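Long-range contact in Sodium/sialic acid symporter SiaT (Proteus mirabilis, PDB 5NV9), which couples the inward flow of sodium ions to the uptake of the host-derived sialic acid N-acetylneuraminic acid across the inner membrane: residues S435-G439 / A472-T476. Numbering follows the deposited sequence.
Sequences SAVVG and AGTIT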
ATOM      1  N   SER A 435      12.812  -0.014 -27.560  1.00 21.28           N
ATOM      2  CA  SER A 435      11.469   0.457 -27.632  1.00 21.18           C
ATOM      3  C   SER A 435      10.857   0.699 -26.227  1.00 21.41           C
ATOM      4  O   SER A 435      10.023   1.586 -26.038  1.00 20.03           O
ATOM      5  CB  SER A 435      10.641  -0.490 -28.506  1.00 22.82           C
ATOM      6  OG  SER A 435      10.008  -1.525 -27.781  1.00 21.63           O
ATOM      7  N   ALA A 436      11.281  -0.090 -25.254  1.00 21.80           N
ATOM      8  CA  ALA A 436      10.931   0.168 -23.868  1.00 21.18           C
ATOM      9  C   ALA A 436      11.480   1.568 -23.424  1.00 24.32           C
ATOM     10  O   ALA A 436      10.723   2.357 -22.821  1.00 23.44           O
ATOM     11  CB  ALA A 436      11.408  -0.964 -22.942  1.00 19.83           C
ATOM     12  N   VAL A 437      12.741   1.899 -23.765  1.00 25.28           N
ATOM     13  CA  VAL A 437      13.312   3.202 -23.434  1.00 24.43           C
ATOM     14  C   VAL A 437      12.544   4.358 -24.097  1.00 24.23           C
ATOM     15  O   VAL A 437      12.242   5.315 -23.429  1.00 22.51           O
ATOM     16  CB  VAL A 437      14.824   3.280 -23.710  1.00 25.08           C
ATOM     17  CG1 VAL A 437      15.327   4.709 -23.595  1.00 25.40           C
ATOM     18  CG2 VAL A 437      15.555   2.415 -22.698  1.00 26.85           C
ATOM     19  N   VAL A 438      12.245   4.270 -25.404  1.00 23.75           N
ATOM     20  CA  VAL A 438      11.376   5.276 -26.063  1.00 24.36           C
ATOM     21  C   VAL A 438      10.042   5.421 -25.312  1.00 22.40           C
ATOM     22  O   VAL A 438       9.591   6.529 -25.034  1.00 20.87           O
ATOM     23  CB  VAL A 438      11.121   4.916 -27.540  1.00 22.43           C
ATOM     24  CG1 VAL A 438      10.103   5.886 -28.123  1.00 24.89           C
ATOM     25  CG2 VAL A 438      12.435   4.935 -28.282  1.00 22.96           C
ATOM     26  N   GLY A 439       9.426   4.286 -24.982  1.00 21.82           N
ATOM     27  CA  GLY A 439       8.285   4.243 -24.054  1.00 21.52           C
ATOM     28  C   GLY A 439       8.428   4.986 -22.720  1.00 21.48           C
ATOM     29  O   GLY A 439       7.561   5.782 -22.349  1.00 23.28           O
ATOM     30  N   ALA A 472       3.996   3.470 -27.250  1.00 22.74           N
ATOM     31  CA  ALA A 472       5.232   3.862 -27.866  1.00 20.50           C
ATOM     32  C   ALA A 472       6.138   2.650 -27.959  1.00 21.64           C
ATOM     33  O   ALA A 472       6.854   2.479 -28.952  1.00 23.00           O
ATOM     34  CB  ALA A 472       5.899   5.006 -27.100  1.00 20.04           C
ATOM     35  N   GLY A 473       6.100   1.754 -26.984  1.00 19.81           N
ATOM     36  CA  GLY A 473       7.044   0.618 -27.021  1.00 20.30           C
ATOM     37  C   GLY A 473       6.608  -0.467 -27.984  1.00 19.11           C
ATOM     38  O   GLY A 473       7.389  -1.320 -28.362  1.00 23.14           O
ATOM     39  N   THR A 474       5.347  -0.445 -28.351  1.00 18.04           N
ATOM     40  CA  THR A 474       4.863  -1.333 -29.395  1.00 20.24           C
ATOM     41  C   THR A 474       5.166  -0.789 -30.835  1.00 21.58           C
ATOM     42  O   THR A 474       5.818  -1.439 -31.693  1.00 19.33           O
ATOM     43  CB  THR A 474       3.375  -1.593 -29.157  1.00 20.26           C
ATOM     44  OG1 THR A 474       3.216  -2.215 -27.861  1.00 22.38           O
ATOM     45  CG2 THR A 474       2.854  -2.529 -30.228  1.00 22.39           C
ATOM     46  N   ILE A 475       4.755   0.426 -31.102  1.00 22.76           N
ATOM     47  CA  ILE A 475       4.946   0.945 -32.447  1.00 26.07           C
ATOM     48  C   ILE A 475       6.409   1.169 -32.858  1.00 22.37           C
ATOM     49  O   ILE A 475       6.704   1.060 -34.028  1.00 25.39           O
ATOM     50  CB  ILE A 475       4.057   2.212 -32.732  1.00 30.76           C
ATOM     51  CG1 ILE A 475       4.401   3.359 -31.815  1.00 37.52           C
ATOM     52  CG2 ILE A 475       2.587   1.875 -32.621  1.00 33.35           C
ATOM     53  CD1 ILE A 475       3.333   4.456 -31.757  1.00 43.43           C
ATOM     54  N   THR A 476       7.314   1.504 -31.942  1.00 22.27           N
ATOM     55  CA  THR A 476       8.748   1.654 -32.239  1.00 21.81           C
ATOM     56  C   THR A 476       9.644   0.428 -32.171  1.00 23.65           C
ATOM     57  O   THR A 476      10.820   0.540 -32.523  1.00 23.07           O
ATOM     58  CB  THR A 476       9.407   2.705 -31.330  1.00 22.36           C
ATOM     59  OG1 THR A 476       9.390   2.283 -29.968  1.00 21.88           O
ATOM     60  CG2 THR A 476       8.671   4.011 -31.456  1.00 23.98           C
TER
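S435 OG donates to G473 O at 2.7 Å, the single hydrogen bond that joins the two segments. It lies in the carbonyl plane on a lone pair, with a C=O...OG angle of 128°. A chi1 of 91°, away from the staggered positions, carries the hydroxyl across to that oxygen. The backbones are close here, S435 CA and G473 CA being 4.5 Å apart, and G473 CA makes a CH...O contact with S435 O at 3.3 Å. A472 O takes two bonds, from T476 N and from T476 OG1 at 2.7 Å, which arrive from opposite faces of its carbonyl plane. With chi1 at 65°, OG1 is flanked by both backbone branches of T476 and turns back to A472 O; this bond fixes the hydroxyl, which also rests against S435 CB at 3.4 Å. The remaining contacts are apolar. V438 and T476 meet tip to tip, V438 CG1 to T476 CG2 at 4.1 Å, while A472 CB packs on the bare CA of G439 at 3.9 Å. F480 touches the side chains of both S435 and V438, and a bound dodecyl maltoside reaches V438. Far from the sialic acid and sodium sites, this is small-residue packing of two transmembrane helices, helix 433-452 against helix 459-475, with glycines permitting close backbone approach at the periphery of this LeuT-fold symporter.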